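Local structure of cysteine-rich repeat secretory protein 15 (Arabidopsis thaliana, 6GRF) at residues Val35-Phe47 against Gly64-Ser78. The protein probably modulates cell-to-cell trafficking through plasmodesmata, as a membrane protein with a tandem DUF26 ectodomain. Sequence-based numbering, arbitrary orientation.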
# COMPACT_ATOMS: atom_id res chain seq x y z
N VAL A 35 11.37 -6.58 10.22
CA VAL A 35 10.87 -6.35 8.88
C VAL A 35 12.00 -6.59 7.88
O VAL A 35 11.77 -7.20 6.85
CB VAL A 35 10.28 -4.93 8.76
CG1 VAL A 35 10.26 -4.43 7.33
CG2 VAL A 35 8.90 -4.85 9.39
N VAL A 36 13.21 -6.14 8.21
CA VAL A 36 14.38 -6.31 7.36
C VAL A 36 14.75 -7.80 7.30
O VAL A 36 15.03 -8.33 6.23
CB VAL A 36 15.56 -5.44 7.82
CG1 VAL A 36 16.86 -5.82 7.13
CG2 VAL A 36 15.28 -3.95 7.65
N THR A 37 14.76 -8.46 8.47
CA THR A 37 15.08 -9.88 8.58
C THR A 37 14.10 -10.70 7.72
O THR A 37 14.54 -11.53 6.94
CB THR A 37 15.07 -10.31 10.06
OG1 THR A 37 16.11 -9.60 10.73
CG2 THR A 37 15.29 -11.79 10.27
N SER A 38 12.80 -10.43 7.87
CA SER A 38 11.71 -11.18 7.20
C SER A 38 11.75 -10.98 5.68
O SER A 38 11.44 -11.90 4.93
CB SER A 38 10.37 -10.76 7.73
OG SER A 38 9.35 -11.62 7.26
N SER A 39 12.08 -9.75 5.26
CA SER A 39 12.30 -9.33 3.86
C SER A 39 12.93 -10.42 2.99
O SER A 39 12.46 -10.68 1.88
CB SER A 39 13.18 -8.11 3.83
OG SER A 39 12.48 -7.02 3.30
N SER A 40 14.02 -11.01 3.47
CA SER A 40 14.89 -11.90 2.70
C SER A 40 14.08 -12.98 1.98
O SER A 40 14.41 -13.30 0.85
CB SER A 40 15.94 -12.54 3.57
OG SER A 40 16.24 -11.72 4.69
N ASP A 41 13.04 -13.54 2.62
CA ASP A 41 12.35 -14.70 2.02
C ASP A 41 10.83 -14.66 2.21
O ASP A 41 10.17 -15.70 2.11
CB ASP A 41 12.95 -16.01 2.55
CG ASP A 41 13.07 -16.06 4.05
OD1 ASP A 41 12.25 -15.40 4.72
OD2 ASP A 41 14.00 -16.75 4.54
N ALA A 42 10.25 -13.48 2.41
CA ALA A 42 8.81 -13.34 2.30
C ALA A 42 8.48 -11.92 1.82
O ALA A 42 9.09 -10.94 2.25
CB ALA A 42 8.13 -13.66 3.61
N SER A 43 7.52 -11.85 0.90
CA SER A 43 7.05 -10.62 0.30
C SER A 43 6.09 -9.85 1.22
O SER A 43 5.89 -8.66 1.04
CB SER A 43 6.40 -10.92 -1.01
OG SER A 43 7.40 -11.34 -1.92
N PHE A 44 5.49 -10.56 2.18
CA PHE A 44 4.58 -9.99 3.15
C PHE A 44 4.81 -10.65 4.52
O PHE A 44 5.05 -11.84 4.60
CB PHE A 44 3.11 -10.21 2.74
CG PHE A 44 2.16 -10.09 3.91
CD1 PHE A 44 1.77 -8.85 4.37
CD2 PHE A 44 1.75 -11.21 4.60
CE1 PHE A 44 0.95 -8.73 5.49
CE2 PHE A 44 0.92 -11.09 5.71
CZ PHE A 44 0.53 -9.85 6.16
N ASN A 45 4.72 -9.86 5.59
CA ASN A 45 4.64 -10.43 6.92
C ASN A 45 4.02 -9.41 7.88
O ASN A 45 4.01 -8.21 7.64
CB ASN A 45 5.99 -10.96 7.41
CG ASN A 45 5.85 -12.25 8.19
OD1 ASN A 45 4.76 -12.60 8.62
ND2 ASN A 45 6.94 -12.98 8.38
N SER A 46 3.52 -9.96 8.98
CA SER A 46 2.76 -9.31 10.01
C SER A 46 3.53 -9.44 11.34
O SER A 46 4.14 -10.46 11.54
CB SER A 46 1.44 -10.02 10.12
OG SER A 46 0.47 -9.14 10.61
N PHE A 47 3.48 -8.43 12.21
CA PHE A 47 4.22 -8.47 13.47
C PHE A 47 3.43 -7.80 14.60
O PHE A 47 2.72 -6.85 14.40
CB PHE A 47 5.57 -7.78 13.34
CG PHE A 47 6.43 -8.30 12.23
CD1 PHE A 47 7.37 -9.29 12.46
CD2 PHE A 47 6.28 -7.80 10.94
CE1 PHE A 47 8.16 -9.76 11.42
CE2 PHE A 47 7.08 -8.28 9.91
CZ PHE A 47 8.01 -9.25 10.15
N GLY A 64 2.49 -3.98 13.10
CA GLY A 64 2.88 -3.53 11.79
C GLY A 64 2.95 -4.65 10.78
O GLY A 64 2.82 -5.82 11.14
N LEU A 65 3.15 -4.26 9.52
CA LEU A 65 3.34 -5.17 8.41
C LEU A 65 4.12 -4.47 7.29
O LEU A 65 4.32 -3.25 7.31
CB LEU A 65 1.97 -5.68 7.92
CG LEU A 65 0.93 -4.62 7.53
CD1 LEU A 65 1.28 -3.88 6.26
CD2 LEU A 65 -0.43 -5.26 7.39
N TYR A 66 4.58 -5.28 6.34
CA TYR A 66 5.11 -4.81 5.09
C TYR A 66 4.52 -5.67 3.97
O TYR A 66 4.13 -6.81 4.19
CB TYR A 66 6.64 -4.85 5.08
CG TYR A 66 7.21 -6.25 5.03
CD1 TYR A 66 7.56 -6.84 3.82
CD2 TYR A 66 7.39 -6.99 6.18
CE1 TYR A 66 8.06 -8.13 3.77
CE2 TYR A 66 7.89 -8.28 6.15
CZ TYR A 66 8.23 -8.86 4.93
OH TYR A 66 8.71 -10.13 4.89
N GLN A 67 4.46 -5.09 2.77
CA GLN A 67 4.01 -5.80 1.57
C GLN A 67 4.89 -5.30 0.41
O GLN A 67 4.85 -4.12 0.11
CB GLN A 67 2.52 -5.53 1.35
CG GLN A 67 1.96 -6.16 0.09
CD GLN A 67 1.96 -7.67 0.19
OE1 GLN A 67 2.76 -8.36 -0.46
NE2 GLN A 67 1.07 -8.20 0.98
N CYS A 68 5.69 -6.19 -0.17
CA CYS A 68 6.39 -5.89 -1.42
C CYS A 68 5.46 -6.18 -2.60
O CYS A 68 4.51 -6.95 -2.48
CB CYS A 68 7.66 -6.72 -1.58
SG CYS A 68 8.92 -6.31 -0.35
N ARG A 69 5.75 -5.56 -3.74
CA ARG A 69 5.11 -5.94 -4.98
C ARG A 69 5.36 -7.44 -5.19
O ARG A 69 6.50 -7.88 -5.21
CB ARG A 69 5.63 -5.09 -6.14
CG ARG A 69 4.76 -3.88 -6.44
CD ARG A 69 5.31 -3.02 -7.57
NE ARG A 69 5.30 -3.68 -8.87
CZ ARG A 69 4.31 -3.57 -9.76
NH1 ARG A 69 3.18 -2.99 -9.41
NH2 ARG A 69 4.46 -4.03 -10.99
N ASP A 70 4.27 -8.20 -5.32
CA ASP A 70 4.31 -9.67 -5.44
C ASP A 70 4.97 -10.11 -6.75
O ASP A 70 5.31 -11.28 -6.88
CB ASP A 70 2.91 -10.27 -5.35
CG ASP A 70 2.49 -10.74 -3.97
OD1 ASP A 70 3.35 -11.28 -3.24
OD2 ASP A 70 1.29 -10.57 -3.63
N ASP A 71 5.12 -9.21 -7.72
CA ASP A 71 5.71 -9.55 -9.03
C ASP A 71 7.20 -9.20 -9.06
O ASP A 71 7.77 -9.05 -10.14
CB ASP A 71 4.95 -8.89 -10.19
CG ASP A 71 4.86 -7.37 -10.11
OD1 ASP A 71 4.93 -6.84 -8.98
OD2 ASP A 71 4.70 -6.73 -11.16
N LEU A 72 7.84 -9.12 -7.89
CA LEU A 72 9.27 -8.77 -7.80
C LEU A 72 10.05 -9.86 -7.05
O LEU A 72 9.49 -10.60 -6.25
CB LEU A 72 9.42 -7.41 -7.13
CG LEU A 72 9.16 -6.20 -8.03
CD1 LEU A 72 9.55 -4.91 -7.32
CD2 LEU A 72 9.90 -6.31 -9.37
N ARG A 73 11.36 -9.89 -7.32
CA ARG A 73 12.27 -10.91 -6.82
C ARG A 73 12.58 -10.64 -5.34
O ARG A 73 12.36 -9.53 -4.86
CB ARG A 73 13.56 -10.92 -7.67
CG ARG A 73 13.33 -11.06 -9.17
CD ARG A 73 14.58 -10.84 -10.00
NE ARG A 73 15.05 -9.46 -9.96
CZ ARG A 73 16.18 -9.03 -10.52
NH1 ARG A 73 16.97 -9.87 -11.16
NH2 ARG A 73 16.50 -7.75 -10.45
N SER A 74 13.09 -11.67 -4.65
CA SER A 74 13.47 -11.63 -3.22
C SER A 74 14.37 -10.42 -2.93
O SER A 74 14.01 -9.55 -2.12
CB SER A 74 14.16 -12.92 -2.79
OG SER A 74 13.26 -13.80 -2.13
N SER A 75 15.54 -10.41 -3.58
CA SER A 75 16.60 -9.43 -3.36
C SER A 75 16.07 -8.01 -3.59
O SER A 75 16.52 -7.07 -2.93
CB SER A 75 17.79 -9.72 -4.22
OG SER A 75 17.49 -9.51 -5.59
N ASP A 76 15.13 -7.86 -4.53
CA ASP A 76 14.53 -6.56 -4.84
C ASP A 76 13.59 -6.13 -3.71
O ASP A 76 13.51 -4.94 -3.39
CB ASP A 76 13.79 -6.59 -6.18
CG ASP A 76 14.72 -6.54 -7.38
OD1 ASP A 76 14.95 -7.60 -7.99
OD2 ASP A 76 15.20 -5.44 -7.70
N CYS A 77 12.87 -7.09 -3.13
CA CYS A 77 11.95 -6.82 -2.03
C CYS A 77 12.75 -6.34 -0.80
O CYS A 77 12.38 -5.35 -0.18
CB CYS A 77 11.07 -8.05 -1.77
SG CYS A 77 10.11 -7.99 -0.24
N SER A 78 13.88 -7.00 -0.50
CA SER A 78 14.77 -6.65 0.63
C SER A 78 15.36 -5.24 0.46
O SER A 78 15.37 -4.46 1.40
CB SER A 78 15.87 -7.65 0.79
OG SER A 78 15.34 -8.92 1.16
O HOH W 1 16.64 -11.04 -0.30
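Tyr66 reaches from strand 64-68 to Ser38 of helix 35-39 and Ala42 of the turn after it, and shows how one buried ring can tie a helix to the hairpin that follows it. Its CG sits between the backbone N and the carbonyl carbon (chi1 71°), which carries the ring across the neighbouring strand 44-47. One face lies against the Asn45 backbone, N being 3.6 Å above the ring plane; Val35 O lies over the opposite face, and Val35 CG1 is 4.0 Å from Tyr66 CD2. Phe47 CE2 lies 3.8 Å from Tyr66 CE2, each ring meeting the other at its edge. At the far end the phenol OH donates to Ala42 O at 2.8 Å, from above the carbonyl plane, and accepts from Ser38 OG at 2.9 Å. Asn45 ND2 in turn donates to Ser38 OG within its own amide plane, a second-shell bond consistent with holding the serine hydroxyl in position for the phenol.

On the other sheet face, Phe44 CE1 packs on Leu65 CB at 4.0 Å. Next to the Phe44–Gln67 pair, Cys68 N makes a nearly straight bond to Ser43 O (2.8 Å, 175°), beside the Cys68–Cys77 disulfide that links the strand to helix 74-78. There Ser74 OG donates to Ser40 O, and Ile81 adds further cover to Tyr66. Within this Gnk2-like domain, the tyrosine hydroxyl is thus satisfied as both donor and acceptor, which probably helps hold the turn between helix 35-39 and strand 44-47 in place beside a covalent cross-link.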